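Local coordinates for dally-like protein (Drosophila melanogaster, PDB 3ODN) that is the helical protein core of a glypican, probably serving as a cell-surface heparan sulfate proteoglycan, and takes part in Hedgehog signalling, at residues I76-F88 with L401-Y415. The protein carries 2 engineered substitutions. Numbering follows the deposited sequence.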
loop_
_atom_site.group_PDB
_atom_site.type_symbol
_atom_site.label_atom_id
_atom_site.label_comp_id
_atom_site.label_asym_id
_atom_site.label_seq_id
_atom_site.Cartn_x
_atom_site.Cartn_y
_atom_site.Cartn_z
ATOM N N ILE A 76 2.319 12.968 5.531
ATOM C CA ILE A 76 1.496 12.897 4.311
ATOM C C ILE A 76 1.090 11.451 3.990
ATOM O O ILE A 76 -0.068 11.197 3.673
ATOM C CB ILE A 76 2.137 13.652 3.111
ATOM C CG1 ILE A 76 2.022 15.184 3.319
ATOM C CG2 ILE A 76 1.517 13.206 1.756
ATOM C CD1 ILE A 76 2.745 16.093 2.283
ATOM N N LEU A 77 2.030 10.513 4.133
ATOM C CA LEU A 77 1.801 9.097 3.871
ATOM C C LEU A 77 0.805 8.456 4.847
ATOM O O LEU A 77 -0.069 7.710 4.416
ATOM C CB LEU A 77 3.127 8.330 3.837
ATOM C CG LEU A 77 4.062 8.600 2.645
ATOM C CD1 LEU A 77 5.273 7.743 2.736
ATOM C CD2 LEU A 77 3.374 8.325 1.300
ATOM N N GLY A 78 0.925 8.789 6.131
ATOM C CA GLY A 78 0.048 8.273 7.178
ATOM C C GLY A 78 -1.370 8.814 7.136
ATOM O O GLY A 78 -2.331 8.066 7.344
ATOM N N SER A 79 -1.502 10.125 6.871
ATOM C CA SER A 79 -2.791 10.807 6.787
ATOM C C SER A 79 -3.603 10.310 5.599
ATOM O O SER A 79 -4.812 10.133 5.731
ATOM C CB SER A 79 -2.601 12.322 6.731
ATOM O OG SER A 79 -2.151 12.737 5.453
ATOM N N LYS A 80 -2.930 10.068 4.455
ATOM C CA LYS A 80 -3.502 9.550 3.204
ATOM C C LYS A 80 -3.882 8.065 3.315
ATOM O O LYS A 80 -4.810 7.624 2.633
ATOM C CB LYS A 80 -2.522 9.769 2.019
ATOM C CG LYS A 80 -2.452 11.212 1.511
ATOM C CD LYS A 80 -3.684 11.599 0.707
ATOM C CE LYS A 80 -3.987 13.072 0.768
ATOM N NZ LYS A 80 -3.191 13.844 -0.221
ATOM N N ALA A 81 -3.165 7.291 4.151
ATOM C CA ALA A 81 -3.475 5.877 4.400
ATOM C C ALA A 81 -4.867 5.767 5.057
ATOM O O ALA A 81 -5.715 5.011 4.599
ATOM C CB ALA A 81 -2.420 5.274 5.309
ATOM N N THR A 82 -5.099 6.606 6.071
ATOM C CA THR A 82 -6.308 6.763 6.871
ATOM C C THR A 82 -7.480 7.239 5.994
ATOM O O THR A 82 -8.586 6.720 6.132
ATOM C CB THR A 82 -5.993 7.745 8.018
ATOM O OG1 THR A 82 -4.826 7.280 8.694
ATOM C CG2 THR A 82 -7.134 7.886 9.006
ATOM N N LYS A 83 -7.232 8.235 5.113
ATOM C CA LYS A 83 -8.218 8.788 4.180
ATOM C C LYS A 83 -8.719 7.672 3.232
ATOM O O LYS A 83 -9.929 7.515 3.059
ATOM C CB LYS A 83 -7.582 9.939 3.391
ATOM C CG LYS A 83 -8.553 10.970 2.838
ATOM C CD LYS A 83 -7.752 12.175 2.336
ATOM C CE LYS A 83 -8.407 12.962 1.223
ATOM N NZ LYS A 83 -7.396 13.670 0.389
ATOM N N PHE A 84 -7.774 6.880 2.674
ATOM C CA PHE A 84 -8.005 5.760 1.770
ATOM C C PHE A 84 -8.834 4.706 2.454
ATOM O O PHE A 84 -9.812 4.245 1.872
ATOM C CB PHE A 84 -6.667 5.178 1.250
ATOM C CG PHE A 84 -6.770 3.868 0.495
ATOM C CD1 PHE A 84 -7.044 3.851 -0.868
ATOM C CD2 PHE A 84 -6.546 2.658 1.140
ATOM C CE1 PHE A 84 -7.146 2.641 -1.562
ATOM C CE2 PHE A 84 -6.657 1.451 0.453
ATOM C CZ PHE A 84 -6.938 1.447 -0.896
ATOM N N LYS A 85 -8.461 4.338 3.695
ATOM C CA LYS A 85 -9.184 3.342 4.502
ATOM C C LYS A 85 -10.623 3.808 4.803
ATOM O O LYS A 85 -11.559 3.008 4.736
ATOM C CB LYS A 85 -8.397 3.000 5.768
ATOM C CG LYS A 85 -7.136 2.188 5.450
ATOM C CD LYS A 85 -6.578 1.437 6.661
ATOM C CE LYS A 85 -5.070 1.438 6.687
ATOM N NZ LYS A 85 -4.553 2.528 7.563
ATOM N N ASP A 86 -10.790 5.132 5.030
ATOM C CA ASP A 86 -12.065 5.815 5.262
ATOM C C ASP A 86 -12.934 5.792 4.002
ATOM O O ASP A 86 -14.084 5.385 4.092
ATOM C CB ASP A 86 -11.824 7.251 5.819
ATOM C CG ASP A 86 -12.889 8.336 5.604
ATOM O OD1 ASP A 86 -14.103 8.012 5.672
ATOM O OD2 ASP A 86 -12.508 9.525 5.475
ATOM N N ILE A 87 -12.403 6.209 2.839
ATOM C CA ILE A 87 -13.162 6.219 1.577
ATOM C C ILE A 87 -13.646 4.817 1.175
ATOM O O ILE A 87 -14.735 4.678 0.601
ATOM C CB ILE A 87 -12.382 6.945 0.452
ATOM C CG1 ILE A 87 -12.236 8.452 0.769
ATOM C CG2 ILE A 87 -13.015 6.723 -0.929
ATOM C CD1 ILE A 87 -10.997 9.065 0.245
ATOM N N PHE A 88 -12.865 3.784 1.508
ATOM C CA PHE A 88 -13.242 2.424 1.191
ATOM C C PHE A 88 -14.366 1.893 2.106
ATOM O O PHE A 88 -15.286 1.242 1.620
ATOM C CB PHE A 88 -12.023 1.493 1.158
ATOM C CG PHE A 88 -12.462 0.067 0.906
ATOM C CD1 PHE A 88 -12.798 -0.354 -0.371
ATOM C CD2 PHE A 88 -12.599 -0.829 1.958
ATOM C CE1 PHE A 88 -13.284 -1.631 -0.589
ATOM C CE2 PHE A 88 -13.074 -2.119 1.738
ATOM C CZ PHE A 88 -13.437 -2.506 0.468
ATOM N N LEU A 401 -12.661 6.790 -4.437
ATOM C CA LEU A 401 -11.541 5.872 -4.194
ATOM C C LEU A 401 -10.567 5.881 -5.372
ATOM O O LEU A 401 -9.370 5.828 -5.134
ATOM C CB LEU A 401 -12.017 4.455 -3.779
ATOM C CG LEU A 401 -10.991 3.512 -3.095
ATOM C CD1 LEU A 401 -10.577 4.006 -1.733
ATOM C CD2 LEU A 401 -11.588 2.148 -2.882
ATOM N N ASP A 402 -11.045 6.045 -6.621
ATOM C CA ASP A 402 -10.148 6.155 -7.792
ATOM C C ASP A 402 -9.307 7.441 -7.734
ATOM O O ASP A 402 -8.112 7.410 -8.053
ATOM C CB ASP A 402 -10.926 6.100 -9.118
ATOM C CG ASP A 402 -11.364 4.697 -9.498
ATOM O OD1 ASP A 402 -12.436 4.262 -9.026
ATOM O OD2 ASP A 402 -10.627 4.030 -10.254
ATOM N N ARG A 403 -9.930 8.554 -7.274
ATOM C CA ARG A 403 -9.299 9.876 -7.097
ATOM C C ARG A 403 -8.184 9.795 -6.037
ATOM O O ARG A 403 -7.076 10.277 -6.289
ATOM C CB ARG A 403 -10.367 10.923 -6.692
ATOM C CG ARG A 403 -9.983 12.380 -6.897
ATOM C CD ARG A 403 -9.885 13.144 -5.578
ATOM N NE ARG A 403 -11.196 13.540 -5.053
ATOM C CZ ARG A 403 -11.770 13.026 -3.963
ATOM N NH1 ARG A 403 -11.147 12.088 -3.253
ATOM N NH2 ARG A 403 -12.964 13.453 -3.568
ATOM N N ILE A 404 -8.477 9.166 -4.871
ATOM C CA ILE A 404 -7.504 8.988 -3.793
ATOM C C ILE A 404 -6.328 8.082 -4.201
ATOM O O ILE A 404 -5.189 8.438 -3.914
ATOM C CB ILE A 404 -8.114 8.753 -2.367
ATOM C CG1 ILE A 404 -7.163 9.204 -1.240
ATOM C CG2 ILE A 404 -8.581 7.323 -2.138
ATOM C CD1 ILE A 404 -6.718 10.659 -1.271
ATOM N N VAL A 405 -6.585 7.001 -4.971
ATOM C CA VAL A 405 -5.532 6.116 -5.478
ATOM C C VAL A 405 -4.581 6.855 -6.442
ATOM O O VAL A 405 -3.367 6.743 -6.286
ATOM C CB VAL A 405 -6.074 4.776 -6.039
ATOM C CG1 VAL A 405 -4.959 3.940 -6.677
ATOM C CG2 VAL A 405 -6.762 3.982 -4.937
ATOM N N ARG A 406 -5.136 7.622 -7.411
ATOM C CA ARG A 406 -4.396 8.416 -8.394
ATOM C C ARG A 406 -3.477 9.464 -7.723
ATOM O O ARG A 406 -2.377 9.757 -8.209
ATOM C CB ARG A 406 -5.393 9.117 -9.327
ATOM C CG ARG A 406 -5.615 8.365 -10.630
ATOM C CD ARG A 406 -6.801 8.879 -11.423
ATOM N NE ARG A 406 -7.440 7.763 -12.127
ATOM C CZ ARG A 406 -8.746 7.646 -12.354
ATOM N NH1 ARG A 406 -9.586 8.598 -11.961
ATOM N NH2 ARG A 406 -9.221 6.578 -12.983
ATOM N N ASP A 407 -3.956 10.014 -6.604
ATOM C CA ASP A 407 -3.307 11.026 -5.789
ATOM C C ASP A 407 -2.121 10.448 -5.031
ATOM O O ASP A 407 -1.022 10.969 -5.151
ATOM C CB ASP A 407 -4.360 11.631 -4.832
ATOM C CG ASP A 407 -3.867 12.686 -3.867
ATOM O OD1 ASP A 407 -4.418 12.766 -2.749
ATOM O OD2 ASP A 407 -2.954 13.463 -4.242
ATOM N N ILE A 408 -2.354 9.400 -4.224
ATOM C CA ILE A 408 -1.343 8.688 -3.431
ATOM C C ILE A 408 -0.244 8.189 -4.371
ATOM O O ILE A 408 0.947 8.332 -4.084
ATOM C CB ILE A 408 -1.991 7.506 -2.646
ATOM C CG1 ILE A 408 -3.007 8.014 -1.598
ATOM C CG2 ILE A 408 -0.914 6.610 -1.990
ATOM C CD1 ILE A 408 -3.971 6.980 -1.113
ATOM N N ARG A 409 -0.661 7.638 -5.503
ATOM C CA ARG A 409 0.203 7.099 -6.538
ATOM C C ARG A 409 1.256 8.110 -7.003
ATOM O O ARG A 409 2.422 7.758 -7.174
ATOM C CB ARG A 409 -0.645 6.580 -7.719
ATOM C CG ARG A 409 0.162 5.685 -8.586
ATOM C CD ARG A 409 -0.242 5.749 -10.009
ATOM N NE ARG A 409 0.517 4.786 -10.797
ATOM C CZ ARG A 409 0.022 4.109 -11.821
ATOM N NH1 ARG A 409 -1.245 4.267 -12.180
ATOM N NH2 ARG A 409 0.792 3.280 -12.508
ATOM N N GLN A 410 0.841 9.348 -7.191
ATOM C CA GLN A 410 1.694 10.446 -7.605
ATOM C C GLN A 410 2.671 10.831 -6.486
ATOM O O GLN A 410 3.874 11.030 -6.745
ATOM C CB GLN A 410 0.818 11.639 -8.039
ATOM C CG GLN A 410 1.581 12.746 -8.798
ATOM C CD GLN A 410 2.598 12.211 -9.787
ATOM O OE1 GLN A 410 3.805 12.404 -9.624
ATOM N NE2 GLN A 410 2.144 11.527 -10.831
ATOM N N ARG A 411 2.154 10.904 -5.238
ATOM C CA ARG A 411 2.958 11.265 -4.070
ATOM C C ARG A 411 3.981 10.195 -3.766
ATOM O O ARG A 411 5.111 10.538 -3.445
ATOM C CB ARG A 411 2.092 11.614 -2.844
ATOM C CG ARG A 411 1.151 12.788 -3.053
ATOM C CD ARG A 411 0.226 12.972 -1.848
ATOM N NE ARG A 411 -0.559 14.215 -1.889
ATOM C CZ ARG A 411 -0.111 15.412 -1.520
ATOM N NH1 ARG A 411 1.154 15.568 -1.124
ATOM N NH2 ARG A 411 -0.905 16.470 -1.579
ATOM N N VAL A 412 3.624 8.905 -3.940
ATOM C CA VAL A 412 4.551 7.783 -3.758
ATOM C C VAL A 412 5.623 7.820 -4.881
ATOM O O VAL A 412 6.787 7.548 -4.610
ATOM C CB VAL A 412 3.781 6.431 -3.632
ATOM C CG1 VAL A 412 4.713 5.213 -3.673
ATOM C CG2 VAL A 412 2.926 6.414 -2.366
ATOM N N LYS A 413 5.238 8.193 -6.128
ATOM C CA LYS A 413 6.169 8.370 -7.266
ATOM C C LYS A 413 7.159 9.491 -6.914
ATOM O O LYS A 413 8.349 9.295 -7.097
ATOM C CB LYS A 413 5.434 8.778 -8.569
ATOM C CG LYS A 413 4.871 7.668 -9.468
ATOM C CD LYS A 413 4.083 8.286 -10.676
ATOM C CE LYS A 413 2.800 7.549 -11.068
ATOM N NZ LYS A 413 1.582 8.447 -11.146
ATOM N N ASP A 414 6.681 10.662 -6.428
ATOM C CA ASP A 414 7.556 11.812 -6.067
ATOM C C ASP A 414 8.452 11.533 -4.858
ATOM O O ASP A 414 9.436 12.243 -4.683
ATOM C CB ASP A 414 6.751 13.104 -5.801
ATOM C CG ASP A 414 5.793 13.613 -6.890
ATOM O OD1 ASP A 414 6.104 13.431 -8.097
ATOM O OD2 ASP A 414 4.766 14.255 -6.531
ATOM N N TYR A 415 8.128 10.524 -4.024
ATOM C CA TYR A 415 8.909 10.142 -2.834
ATOM C C TYR A 415 9.862 8.980 -3.088
ATOM O O TYR A 415 10.550 8.572 -2.146
ATOM C CB TYR A 415 7.988 9.733 -1.643
ATOM C CG TYR A 415 7.188 10.838 -0.997
ATOM C CD1 TYR A 415 5.875 10.623 -0.595
ATOM C CD2 TYR A 415 7.763 12.080 -0.716
ATOM C CE1 TYR A 415 5.124 11.632 -0.004
ATOM C CE2 TYR A 415 7.018 13.100 -0.117
ATOM C CZ TYR A 415 5.695 12.863 0.242
ATOM O OH TYR A 415 4.905 13.817 0.840
#
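Phe84 and Ile404, with Lys80, pack knobs-into-holes where two nearly antiparallel helices meet, their axes 9.9 Å apart at 161°. The broad, flat Phe84 ring suits a hole walled by aliphatic Leu401, Ile404, Val405 and Ile408: Val405 CG2 meets its rim, 3.7 Å from Phe84 CE1, while Leu401 CD1 approaches Phe84 CD1 obliquely. Branched Ile404 fills the reciprocal hole on two sides; with CG1 anti to the backbone N (chi1 -154°) and chi2 turned to 57°, CD1 lies 3.7 Å from Lys80 CD, while CG2 meets Ile87 CD1. At the other end, Leu77 CD2 lies 3.9 Å from Tyr415 CD1.

Polar contacts border this apolar seam. Lys80, long enough to pack its methylenes on Ile404 and bent at chi2 and chi4, delivers NZ to Asp407 OD1 on the syn side (3.0 Å), a hydrogen-bonded salt bridge. Arg411 NE weakly holds Asp407 OD2, so the carboxylate probably offsets two positive charges. A methionine in place of Lys80 would probably leave Asp407 without its cross-helix mate.

Within the glypican core's alpha-helical bundle, helix 400-414 thus lies along helix 48-106, with Tyr200 of helix 182-214 meeting Phe84 edge-to-face and helix 260-281 contacting Val412 through Met273.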